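Local coordinates for proto-oncogene tyrosine-protein kinase receptor Ret (Danio rerio, PDB 7AMK) that is a receptor tyrosine kinase whose cadherin-like extracellular domains take part in assembly with GDNF and its co-receptor GFR alpha 1, at residues 10-15 and 111-116; 37-42 and 90-95; 242-247 and 353-358; 262-267 and 305-310. The protein carries 4 engineered substitutions. All blocks are in the same frame, centred on the assembly; numbering follows the deposited sequence.

In the fold
From the N terminus, contact 1 comes first: strand 7-14 lies beside strand 106-114, closing a loop of some hundred residues within the first cadherin-like domain. Contact 2 is nested inside that loop and joins strands 37-40 and 83-92 of the same mixed sheet, so the two contacts take in both of its outermost strands; their centres lie about 25 Å apart. Further along, in series with these, contact 3 pairs strand 241-246 with strand 350-359 in the third domain. Contact 4 is nested within contact 3 and sets the end of strand 255-263, beside the calcium sites, against the loop 305-310. The centres of contacts 1 and 3 are about 71 Å apart.

Contact 1 of 4, residues 10-15 and 111-116. With NAG (2-acetamido-2-deoxy-beta-D-glucopyranose), chain C.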
# COMPACT_ATOMS: atom_id res chain seq x y z
N GLU A 10 -48.79 -22.24 16.96
CA GLU A 10 -50.12 -22.17 17.53
C GLU A 10 -50.15 -23.04 18.78
O GLU A 10 -49.25 -23.85 19.02
CB GLU A 10 -51.20 -22.61 16.53
CG GLU A 10 -51.96 -21.46 15.86
CD GLU A 10 -52.82 -20.63 16.84
OE1 GLU A 10 -52.85 -20.93 18.07
OE2 GLU A 10 -53.47 -19.68 16.37
N ASN A 11 -51.18 -22.82 19.59
CA ASN A 11 -51.46 -23.64 20.75
C ASN A 11 -52.57 -24.63 20.40
O ASN A 11 -53.47 -24.34 19.61
CB ASN A 11 -51.90 -22.77 21.93
CG ASN A 11 -50.93 -21.65 22.20
OD1 ASN A 11 -49.73 -21.87 22.27
ND2 ASN A 11 -51.45 -20.43 22.32
N ILE A 12 -52.48 -25.81 21.00
CA ILE A 12 -53.54 -26.80 20.91
C ILE A 12 -53.85 -27.23 22.33
O ILE A 12 -52.99 -27.22 23.22
CB ILE A 12 -53.16 -28.01 20.02
CG1 ILE A 12 -51.85 -28.66 20.49
CG2 ILE A 12 -53.08 -27.61 18.55
CD1 ILE A 12 -51.46 -29.89 19.67
N TYR A 13 -55.10 -27.62 22.55
CA TYR A 13 -55.60 -27.91 23.87
C TYR A 13 -56.17 -29.31 23.94
O TYR A 13 -56.64 -29.85 22.93
CB TYR A 13 -56.69 -26.90 24.29
CG TYR A 13 -56.18 -25.50 24.34
CD1 TYR A 13 -55.64 -24.99 25.51
CD2 TYR A 13 -56.24 -24.67 23.23
CE1 TYR A 13 -55.17 -23.70 25.57
CE2 TYR A 13 -55.77 -23.37 23.28
CZ TYR A 13 -55.24 -22.89 24.46
OH TYR A 13 -54.77 -21.61 24.56
N VAL A 14 -56.13 -29.89 25.15
CA VAL A 14 -56.92 -31.09 25.45
C VAL A 14 -58.39 -30.79 25.17
O VAL A 14 -58.88 -29.68 25.45
CB VAL A 14 -56.70 -31.53 26.91
CG1 VAL A 14 -57.47 -32.83 27.25
CG2 VAL A 14 -55.20 -31.69 27.20
N GLY A 15 -59.09 -31.77 24.60
CA GLY A 15 -60.48 -31.61 24.25
C GLY A 15 -60.75 -30.95 22.91
O GLY A 15 -61.87 -31.06 22.40
N LEU A 111 -46.19 -26.38 17.30
CA LEU A 111 -47.42 -26.34 18.08
C LEU A 111 -47.07 -26.50 19.55
O LEU A 111 -46.14 -27.23 19.91
CB LEU A 111 -48.40 -27.42 17.60
CG LEU A 111 -48.83 -27.35 16.13
CD1 LEU A 111 -49.59 -28.58 15.72
CD2 LEU A 111 -49.68 -26.13 15.86
N SER A 112 -47.77 -25.76 20.40
CA SER A 112 -47.59 -25.84 21.84
C SER A 112 -48.81 -26.53 22.40
O SER A 112 -49.93 -26.01 22.31
CB SER A 112 -47.41 -24.46 22.46
OG SER A 112 -46.19 -23.88 22.03
N PHE A 113 -48.59 -27.71 22.97
CA PHE A 113 -49.66 -28.54 23.49
C PHE A 113 -49.79 -28.19 24.96
O PHE A 113 -48.92 -28.51 25.77
CB PHE A 113 -49.34 -30.02 23.26
CG PHE A 113 -50.48 -30.95 23.56
CD1 PHE A 113 -51.70 -30.46 24.00
CD2 PHE A 113 -50.33 -32.32 23.40
CE1 PHE A 113 -52.75 -31.33 24.28
CE2 PHE A 113 -51.38 -33.19 23.67
CZ PHE A 113 -52.58 -32.70 24.12
N ILE A 114 -50.87 -27.49 25.30
CA ILE A 114 -51.12 -27.05 26.66
C ILE A 114 -51.98 -28.10 27.36
O ILE A 114 -53.02 -28.52 26.83
CB ILE A 114 -51.82 -25.68 26.67
CG1 ILE A 114 -51.01 -24.65 25.87
CG2 ILE A 114 -52.07 -25.20 28.10
CD1 ILE A 114 -51.75 -23.37 25.66
N ASN A 115 -51.55 -28.52 28.54
CA ASN A 115 -52.22 -29.58 29.30
C ASN A 115 -53.45 -29.02 30.02
O ASN A 115 -53.58 -29.08 31.24
CB ASN A 115 -51.22 -30.20 30.28
CG ASN A 115 -51.79 -31.37 31.07
OD1 ASN A 115 -52.63 -32.14 30.60
ND2 ASN A 115 -51.32 -31.50 32.30
N ASP A 116 -54.38 -28.46 29.24
CA ASP A 116 -55.63 -27.98 29.81
C ASP A 116 -56.65 -27.87 28.68
O ASP A 116 -56.30 -27.96 27.50
CB ASP A 116 -55.43 -26.63 30.52
CG ASP A 116 -56.66 -26.17 31.33
OD1 ASP A 116 -57.62 -26.94 31.53
OD2 ASP A 116 -56.65 -24.99 31.77
C1 NAG C . -51.75 -32.56 33.15
C2 NAG C . -50.83 -32.71 34.36
C3 NAG C . -51.30 -33.84 35.26
C4 NAG C . -52.78 -33.71 35.59
C5 NAG C . -53.60 -33.47 34.32
C6 NAG C . -55.05 -33.17 34.61
C7 NAG C . -48.55 -31.96 33.81
C8 NAG C . -47.18 -32.40 33.38
N2 NAG C . -49.45 -32.94 33.94
O3 NAG C . -50.52 -33.81 36.45
O4 NAG C . -53.24 -34.92 36.17
O5 NAG C . -53.07 -32.35 33.60
O6 NAG C . -55.18 -31.84 35.09
O7 NAG C . -48.83 -30.78 34.02
O HOH W 1 -46.19 -22.79 19.46
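Glu10 to Tyr13 run beside Leu111 to Ile114 as neighbouring parallel strands at one margin of the mixed sheet in the first cadherin-like domain, an arrangement in which the first and last strands of the sandwich lie side by side. Three main-chain hydrogen bonds alternate between them: Ser112 N to Glu10 O, Ile12 N to Ser112 O (2.9 Å) and Ile114 N to Ile12 O. Beyond these, Val14 N reaches Asp116 O by a weak, bent bond (124°), where the chain turns at Asn115. A water bridges Glu10 O and Ser112 OG at the other end.

Apolar contacts occupy the face carrying Ile12 and Phe113. Phe113 CG stands opposite the backbone N (chi1 -171°), which carries the ring across Ile12 at about a right angle, CD1 lying 3.9 Å from Ile12 CG1, and on to Val14, whose CG2 meets CE1 at 3.8 Å; Leu85 and Phe51 add to this buried side. On the other face, Ile114 lies alongside Tyr13, and its CD1 is 3.4 Å from Tyr13 CE1.

Polar side chains lie at the two ends of the pair. Glu10 OE1 accepts from Asn11 N with its anti lone pair, while OE2 forms a salt bridge with Arg154. Asn115 carries an N-linked glycan: Asn115 ND2 is bonded to C1 of N-acetylglucosamine at 1.4 Å.

Contact 2 of 4, residues 37-42 and 90-95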
# COMPACT_ATOMS: atom_id res chain seq x y z
N TYR A 37 -49.09 -28.45 -3.91
CA TYR A 37 -49.59 -29.67 -3.28
C TYR A 37 -48.95 -29.76 -1.91
O TYR A 37 -47.74 -29.98 -1.81
CB TYR A 37 -49.26 -30.92 -4.07
CG TYR A 37 -49.84 -31.04 -5.45
CD1 TYR A 37 -49.23 -30.43 -6.53
CD2 TYR A 37 -50.97 -31.81 -5.68
CE1 TYR A 37 -49.73 -30.56 -7.79
CE2 TYR A 37 -51.48 -31.94 -6.93
CZ TYR A 37 -50.86 -31.32 -7.99
OH TYR A 37 -51.36 -31.45 -9.26
N PHE A 38 -49.76 -29.61 -0.88
CA PHE A 38 -49.30 -29.65 0.49
C PHE A 38 -49.37 -31.06 1.04
O PHE A 38 -50.25 -31.84 0.67
CB PHE A 38 -50.17 -28.74 1.36
CG PHE A 38 -50.20 -27.31 0.92
CD1 PHE A 38 -49.28 -26.40 1.42
CD2 PHE A 38 -51.17 -26.87 0.03
CE1 PHE A 38 -49.31 -25.07 1.03
CE2 PHE A 38 -51.21 -25.53 -0.35
CZ PHE A 38 -50.27 -24.63 0.16
N PHE A 39 -48.48 -31.37 1.98
CA PHE A 39 -48.49 -32.67 2.64
C PHE A 39 -47.68 -32.60 3.93
O PHE A 39 -46.75 -31.79 4.05
CB PHE A 39 -47.94 -33.75 1.70
CG PHE A 39 -46.66 -33.36 1.01
CD1 PHE A 39 -46.67 -32.58 -0.14
CD2 PHE A 39 -45.44 -33.81 1.49
CE1 PHE A 39 -45.49 -32.26 -0.79
CE2 PHE A 39 -44.25 -33.48 0.85
CZ PHE A 39 -44.28 -32.69 -0.30
N LEU A 40 -48.03 -33.48 4.87
CA LEU A 40 -47.30 -33.62 6.13
C LEU A 40 -46.07 -34.50 5.97
O LEU A 40 -46.09 -35.51 5.25
CB LEU A 40 -48.19 -34.21 7.22
CG LEU A 40 -49.23 -33.24 7.78
CD1 LEU A 40 -50.26 -33.94 8.63
CD2 LEU A 40 -48.54 -32.18 8.57
N CYS A 41 -45.00 -34.14 6.68
CA CYS A 41 -43.71 -34.78 6.52
C CYS A 41 -43.18 -35.45 7.77
O CYS A 41 -42.18 -36.18 7.68
CB CYS A 41 -42.67 -33.75 6.06
SG CYS A 41 -42.78 -33.48 4.33
N SER A 42 -43.79 -35.20 8.92
CA SER A 42 -43.29 -35.70 10.19
C SER A 42 -43.63 -37.17 10.41
O SER A 42 -43.82 -37.60 11.55
CB SER A 42 -43.84 -34.82 11.31
OG SER A 42 -43.89 -33.47 10.88
N GLY A 90 -44.49 -30.07 3.77
CA GLY A 90 -43.86 -29.92 2.48
C GLY A 90 -44.83 -29.45 1.41
O GLY A 90 -46.04 -29.62 1.54
N VAL A 91 -44.30 -28.86 0.35
CA VAL A 91 -45.11 -28.45 -0.78
C VAL A 91 -44.35 -28.78 -2.06
O VAL A 91 -43.11 -28.76 -2.10
CB VAL A 91 -45.46 -26.94 -0.69
CG1 VAL A 91 -44.23 -26.08 -0.96
CG2 VAL A 91 -46.56 -26.59 -1.66
N SER A 92 -45.08 -29.12 -3.11
CA SER A 92 -44.49 -29.36 -4.42
C SER A 92 -45.49 -28.98 -5.49
O SER A 92 -46.69 -28.87 -5.22
CB SER A 92 -44.06 -30.83 -4.58
OG SER A 92 -45.15 -31.71 -4.32
N SER A 93 -44.99 -28.76 -6.70
CA SER A 93 -45.81 -28.41 -7.86
C SER A 93 -46.36 -29.62 -8.61
O SER A 93 -47.26 -29.46 -9.44
CB SER A 93 -45.01 -27.52 -8.82
OG SER A 93 -43.70 -28.02 -9.02
N THR A 94 -45.88 -30.82 -8.31
CA THR A 94 -46.45 -32.08 -8.76
C THR A 94 -47.05 -32.85 -7.59
O THR A 94 -46.90 -32.46 -6.42
CB THR A 94 -45.36 -32.93 -9.42
OG1 THR A 94 -44.23 -33.01 -8.54
CG2 THR A 94 -44.92 -32.28 -10.74
N PRO A 95 -47.75 -33.95 -7.85
CA PRO A 95 -48.36 -34.74 -6.76
C PRO A 95 -47.30 -35.26 -5.80
O PRO A 95 -46.24 -35.72 -6.25
CB PRO A 95 -49.05 -35.89 -7.50
CG PRO A 95 -49.31 -35.36 -8.86
CD PRO A 95 -48.10 -34.51 -9.17
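An antiparallel pair at one margin of the mixed sheet in the first cadherin-like domain joins strand 37-40 to the end of strand 83-92. Tyr37 and Ser92 form a hydrogen-bonded pair, with Tyr37 N to Ser92 O at 2.8 Å and a return bond from Ser92 N. Phe39 and Gly90 form the next such pair, while Phe38 and Val91 between them are a non-hydrogen-bonded pair.

The turn after strand 83-92 passes over one face of the Tyr37 ring. Pro95 CA makes a CH-pi contact over that face, 4.1 Å from the ring centroid, and Thr94 C lies toward its rim; Ser92 O comes in at the edge. Ser92 OG donates to Thr94 O (2.8 Å), tying the turn back to the strand. An alanine in place of Tyr37 is likely to leave Pro95 and the Thr94 carbonyl without the flat surface they rest on, opening a gap under the turn.

Phe38 and Val91 point the same way on the opposite side of the sheet, with Val91 CG2 over the Phe38 ring.

Phe39 CG stands between the backbone N and the carbonyl carbon (chi1 47°), which lays the ring over Gly90; Gly90 CA makes a CH-pi contact, 4.1 Å from the ring centroid and 19° off its normal. A CB on Gly90 would clash with this ring. Beside it, Cys41, disulfide-bonded to Cys101, places SG 3.9 Å from Gly90 N.

Contact 3 of 4, residues 242-247 and 353-358; sequences EDVLVE and LHFNVT. With NAG (2-acetamido-2-deoxy-beta-D-glucopyranose), chain F; FUC (alpha-L-fucopyranose), chain B.
Asp243 and Asn356 bring their polar ends together through different first torsions: Asn356 CG lies opposite the backbone N (chi1 -180°), whereas the Asp243 carboxylate sits beside its backbone N and opposite the carbonyl carbon (chi1 -73°). The two side chains then lie side by side and point the same way. Asn356 ND2 donates to Asp243 OD1 at 3.1 Å; the acceptor is close to the amide plane, but the donor approaches from above the carboxylate plane, and the two planes stand 76° apart.

The same ND2 is joined to C1 of N-acetylglucosamine, making this an N-glycosylation site. The core fucose folds back toward strand 241-246, with C3 3.6 Å from Asp243 OD2 and C6 3.7 Å from Leu245 CB. A leucine in place of Asp243 would probably leave the amide N-H of Asn356 without its acceptor and the sugar-bearing side chain freer to turn.

Behind these groups, parallel strands 241-246 and 350-359 are joined by five main-chain hydrogen bonds, including a nearly straight one from Val244 N to Asn356 O. Leu245 CD1 presses on Thr358 CG2 at 3.4 Å, a tight fit beside the glycan. The other face is largely apolar: Val244 lies against Phe355 and Val357, Glu242 CB is 4.0 Å from Phe355 CD1 while its carboxylate leads away, and Phe256, Leu259 and Leu319 extend this packing into the facing sheet of the cadherin-like sandwich.

The chemistry thus divides by face, mostly hydrocarbon toward the facing sheet; carboxylate, amide and sugar, with Leu245 and Thr358 beside them, lie on the other, where the bond to Asp243 probably helps to orient the base of the glycan.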
# COMPACT_ATOMS: atom_id res chain seq x y z
N GLU A 242 -8.05 2.25 -17.63
CA GLU A 242 -7.10 2.75 -16.65
C GLU A 242 -5.72 2.71 -17.28
O GLU A 242 -5.30 1.67 -17.81
CB GLU A 242 -7.16 1.91 -15.37
CG GLU A 242 -6.22 2.36 -14.27
CD GLU A 242 -6.66 3.66 -13.63
OE1 GLU A 242 -7.57 4.33 -14.19
OE2 GLU A 242 -6.11 4.01 -12.56
N ASP A 243 -5.02 3.85 -17.26
CA ASP A 243 -3.65 3.93 -17.75
C ASP A 243 -2.69 3.48 -16.66
O ASP A 243 -2.73 4.00 -15.53
CB ASP A 243 -3.32 5.35 -18.20
CG ASP A 243 -4.00 5.75 -19.52
OD1 ASP A 243 -4.66 4.90 -20.16
OD2 ASP A 243 -3.86 6.92 -19.92
N VAL A 244 -1.84 2.51 -16.98
CA VAL A 244 -0.89 1.95 -16.02
C VAL A 244 0.52 2.11 -16.56
O VAL A 244 0.81 1.76 -17.71
CB VAL A 244 -1.19 0.47 -15.74
CG1 VAL A 244 0.03 -0.18 -15.09
CG2 VAL A 244 -2.43 0.35 -14.87
N LEU A 245 1.40 2.64 -15.72
CA LEU A 245 2.82 2.75 -16.01
C LEU A 245 3.57 1.84 -15.05
O LEU A 245 3.38 1.92 -13.84
CB LEU A 245 3.32 4.20 -15.87
CG LEU A 245 4.81 4.40 -16.20
CD1 LEU A 245 5.12 4.04 -17.65
CD2 LEU A 245 5.34 5.80 -15.87
N VAL A 246 4.40 0.96 -15.61
CA VAL A 246 5.34 0.15 -14.84
C VAL A 246 6.74 0.65 -15.15
O VAL A 246 7.21 0.53 -16.30
CB VAL A 246 5.23 -1.34 -15.16
CG1 VAL A 246 6.20 -2.11 -14.28
CG2 VAL A 246 3.80 -1.81 -14.99
N GLU A 247 7.43 1.18 -14.14
CA GLU A 247 8.77 1.72 -14.32
C GLU A 247 9.62 1.36 -13.11
O GLU A 247 10.04 0.20 -12.97
CB GLU A 247 8.72 3.23 -14.54
CG GLU A 247 10.09 3.86 -14.89
CD GLU A 247 9.99 5.27 -15.48
OE1 GLU A 247 8.92 5.91 -15.35
OE2 GLU A 247 10.99 5.74 -16.06
N LEU A 353 -13.55 -4.22 -19.36
CA LEU A 353 -12.60 -3.29 -18.76
C LEU A 353 -11.27 -3.33 -19.51
O LEU A 353 -10.89 -4.37 -20.06
CB LEU A 353 -12.35 -3.60 -17.29
CG LEU A 353 -13.57 -3.51 -16.38
CD1 LEU A 353 -13.18 -3.94 -14.96
CD2 LEU A 353 -14.11 -2.10 -16.42
N HIS A 354 -10.56 -2.20 -19.51
CA HIS A 354 -9.33 -2.03 -20.27
C HIS A 354 -8.24 -1.48 -19.37
O HIS A 354 -8.43 -0.45 -18.72
CB HIS A 354 -9.52 -1.09 -21.46
CG HIS A 354 -10.60 -1.51 -22.40
ND1 HIS A 354 -11.84 -0.89 -22.43
CD2 HIS A 354 -10.64 -2.48 -23.33
CE1 HIS A 354 -12.59 -1.47 -23.35
NE2 HIS A 354 -11.89 -2.44 -23.91
N PHE A 355 -7.10 -2.16 -19.36
CA PHE A 355 -5.89 -1.65 -18.71
C PHE A 355 -4.90 -1.33 -19.82
O PHE A 355 -4.48 -2.23 -20.57
CB PHE A 355 -5.34 -2.66 -17.70
CG PHE A 355 -6.20 -2.80 -16.46
CD1 PHE A 355 -6.06 -1.91 -15.41
CD2 PHE A 355 -7.13 -3.83 -16.34
CE1 PHE A 355 -6.85 -2.03 -14.26
CE2 PHE A 355 -7.92 -3.96 -15.20
CZ PHE A 355 -7.77 -3.05 -14.15
N ASN A 356 -4.57 -0.04 -19.95
CA ASN A 356 -3.65 0.47 -20.96
C ASN A 356 -2.27 0.53 -20.31
O ASN A 356 -1.95 1.49 -19.61
CB ASN A 356 -4.11 1.84 -21.45
CG ASN A 356 -3.20 2.41 -22.49
OD1 ASN A 356 -2.50 1.67 -23.16
ND2 ASN A 356 -3.21 3.73 -22.64
N VAL A 357 -1.45 -0.50 -20.54
CA VAL A 357 -0.24 -0.72 -19.75
C VAL A 357 0.99 -0.27 -20.54
O VAL A 357 1.21 -0.72 -21.68
CB VAL A 357 -0.10 -2.19 -19.34
CG1 VAL A 357 1.19 -2.40 -18.53
CG2 VAL A 357 -1.34 -2.66 -18.59
N THR A 358 1.79 0.59 -19.93
CA THR A 358 3.12 0.94 -20.43
C THR A 358 4.15 0.40 -19.45
O THR A 358 4.15 0.77 -18.28
CB THR A 358 3.27 2.46 -20.58
OG1 THR A 358 2.51 2.90 -21.71
CG2 THR A 358 4.73 2.84 -20.79
C1 NAG F . -2.38 4.39 -23.63
C2 NAG F . -3.23 5.21 -24.61
C3 NAG F . -2.35 6.01 -25.56
C4 NAG F . -1.29 6.80 -24.81
C5 NAG F . -0.50 5.86 -23.90
C6 NAG F . 0.55 6.57 -23.08
C7 NAG F . -5.44 4.27 -25.10
C8 NAG F . -6.22 3.34 -25.99
N2 NAG F . -4.13 4.35 -25.36
O3 NAG F . -3.17 6.91 -26.30
O4 NAG F . -0.40 7.41 -25.73
O5 NAG F . -1.41 5.24 -22.99
O6 NAG F . -0.04 7.19 -21.94
O7 NAG F . -5.97 4.91 -24.20
C1 FUC B . 0.95 7.92 -21.19
C2 FUC B . 0.30 9.24 -20.74
C3 FUC B . -0.89 8.95 -19.80
C4 FUC B . -0.42 8.11 -18.60
C5 FUC B . 0.34 6.87 -19.10
C6 FUC B . 1.03 6.11 -17.98
O2 FUC B . -0.10 10.01 -21.86
O3 FUC B . -1.44 10.16 -19.28
O4 FUC B . 0.42 8.89 -17.75
O5 FUC B . 1.36 7.19 -20.07

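Contact 4 of 4, residues 262-267 and 305-310. With CA (calcium ion), chain N; CA (calcium ion), chain M.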
# COMPACT_ATOMS: atom_id res chain seq x y z
N TYR A 262 -19.94 -1.02 -10.57
CA TYR A 262 -21.05 -0.88 -9.65
C TYR A 262 -22.22 -1.75 -10.08
O TYR A 262 -22.44 -1.97 -11.28
CB TYR A 262 -21.51 0.59 -9.54
CG TYR A 262 -20.37 1.52 -9.19
CD1 TYR A 262 -19.55 2.06 -10.19
CD2 TYR A 262 -20.09 1.85 -7.87
CE1 TYR A 262 -18.49 2.91 -9.86
CE2 TYR A 262 -19.06 2.68 -7.54
CZ TYR A 262 -18.25 3.22 -8.53
OH TYR A 262 -17.22 4.06 -8.16
N ASP A 263 -22.95 -2.24 -9.09
CA ASP A 263 -24.12 -3.08 -9.36
C ASP A 263 -25.16 -2.77 -8.29
O ASP A 263 -24.87 -2.87 -7.09
CB ASP A 263 -23.73 -4.57 -9.34
CG ASP A 263 -24.80 -5.48 -9.93
OD1 ASP A 263 -25.98 -5.33 -9.58
OD2 ASP A 263 -24.46 -6.35 -10.75
N ARG A 264 -26.36 -2.36 -8.71
CA ARG A 264 -27.37 -1.95 -7.75
C ARG A 264 -27.91 -3.12 -6.93
O ARG A 264 -28.50 -2.88 -5.86
CB ARG A 264 -28.51 -1.23 -8.46
CG ARG A 264 -28.04 0.05 -9.10
CD ARG A 264 -29.19 0.89 -9.65
NE ARG A 264 -28.66 2.13 -10.23
CZ ARG A 264 -28.39 3.24 -9.55
NH1 ARG A 264 -28.62 3.33 -8.25
NH2 ARG A 264 -27.88 4.29 -10.20
N ASP A 265 -27.73 -4.35 -7.39
CA ASP A 265 -28.14 -5.52 -6.64
C ASP A 265 -27.20 -5.77 -5.45
O ASP A 265 -26.03 -5.40 -5.45
CB ASP A 265 -28.16 -6.76 -7.54
CG ASP A 265 -29.10 -6.61 -8.71
OD1 ASP A 265 -30.21 -6.08 -8.50
OD2 ASP A 265 -28.73 -6.99 -9.84
N THR A 266 -27.74 -6.41 -4.42
CA THR A 266 -26.99 -6.80 -3.24
C THR A 266 -26.27 -8.13 -3.46
O THR A 266 -26.62 -8.91 -4.36
CB THR A 266 -27.91 -6.95 -2.01
OG1 THR A 266 -28.70 -8.13 -2.15
CG2 THR A 266 -28.83 -5.75 -1.89
N THR A 267 -25.28 -8.37 -2.63
CA THR A 267 -24.42 -9.53 -2.66
C THR A 267 -24.10 -9.88 -1.21
O THR A 267 -23.87 -8.97 -0.40
CB THR A 267 -23.09 -9.28 -3.40
OG1 THR A 267 -23.35 -8.77 -4.71
CG2 THR A 267 -22.32 -10.60 -3.51
N ALA A 305 -24.83 4.70 0.19
CA ALA A 305 -24.90 6.15 0.01
C ALA A 305 -24.75 6.56 -1.45
O ALA A 305 -25.52 7.39 -1.95
CB ALA A 305 -23.81 6.82 0.87
N ILE A 306 -23.77 6.00 -2.15
CA ILE A 306 -23.58 6.37 -3.55
C ILE A 306 -24.73 5.91 -4.44
O ILE A 306 -24.84 6.39 -5.57
CB ILE A 306 -22.25 5.81 -4.07
CG1 ILE A 306 -22.25 4.28 -4.00
CG2 ILE A 306 -21.10 6.38 -3.29
CD1 ILE A 306 -20.91 3.67 -4.36
N PHE A 307 -25.57 4.98 -4.00
CA PHE A 307 -26.67 4.50 -4.82
C PHE A 307 -27.97 5.23 -4.53
O PHE A 307 -29.04 4.76 -4.95
CB PHE A 307 -26.90 2.99 -4.62
CG PHE A 307 -25.75 2.11 -5.07
CD1 PHE A 307 -25.38 2.05 -6.41
CD2 PHE A 307 -25.07 1.31 -4.16
CE1 PHE A 307 -24.35 1.24 -6.82
CE2 PHE A 307 -24.03 0.48 -4.57
CZ PHE A 307 -23.67 0.45 -5.90
N GLY A 308 -27.90 6.36 -3.83
CA GLY A 308 -29.10 6.99 -3.34
C GLY A 308 -29.63 6.34 -2.08
O GLY A 308 -30.85 6.22 -1.92
N ASN A 309 -28.73 5.88 -1.20
CA ASN A 309 -29.10 5.29 0.09
C ASN A 309 -29.90 4.00 -0.11
O ASN A 309 -30.88 3.73 0.61
CB ASN A 309 -29.87 6.29 0.96
CG ASN A 309 -29.71 6.02 2.45
N VAL A 310 -29.50 3.21 -1.10
CA VAL A 310 -30.05 1.89 -1.36
C VAL A 310 -28.89 0.91 -1.48
O VAL A 310 -27.95 1.16 -2.25
CB VAL A 310 -30.90 1.84 -2.64
CG1 VAL A 310 -31.21 0.39 -3.00
CG2 VAL A 310 -32.19 2.65 -2.46
CA CA N . -26.59 -7.50 -10.78
CA CA M . -32.35 -6.49 -7.53
O HOH W 2 -28.71 -0.09 -5.17
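Phe307 points its ring edge at the end of strand 255-263 in the third cadherin-like domain, where the chain passes into calcium-binding residues. Tyr262 CB lies at this edge, 4.0 Å from Phe307 CE1, and Phe307 CZ in turn sits near the plane of the tyrosine ring. Ile306 crosses Tyr262 at about a right angle and touches CE2 with its CD1 (3.8 Å). Its CG1 lies over the centre of one face of the neighbouring Phe307 ring.

Arg264 approaches Phe307 obliquely, its guanidinium turned 68° from the ring plane. An extended chain from CG to NE carries NH1 to within 3.9 Å of Phe307 CD1, while Phe307 O lies at the guanidinium edge. Tyr235 touches both residues.

Asp263 and Asp265 turn away from Phe307 and the loop 305-310. Asp263 grips one calcium ion with both carboxylate oxygens, and its OD1 also accepts from Asp265 N in an Asx turn. Asp265 bridges two ions, OD2 on that calcium and OD1 on a second, each at 2.4 Å. Asp230, Asn232, Asn277 and Asp341 complete the first site.

Hydrocarbon contacts thus back one side of a strand end whose other side carries the calcium-binding carboxylates of Asp263 and Asp265, consistent with the calcium sites between successive cadherin domains.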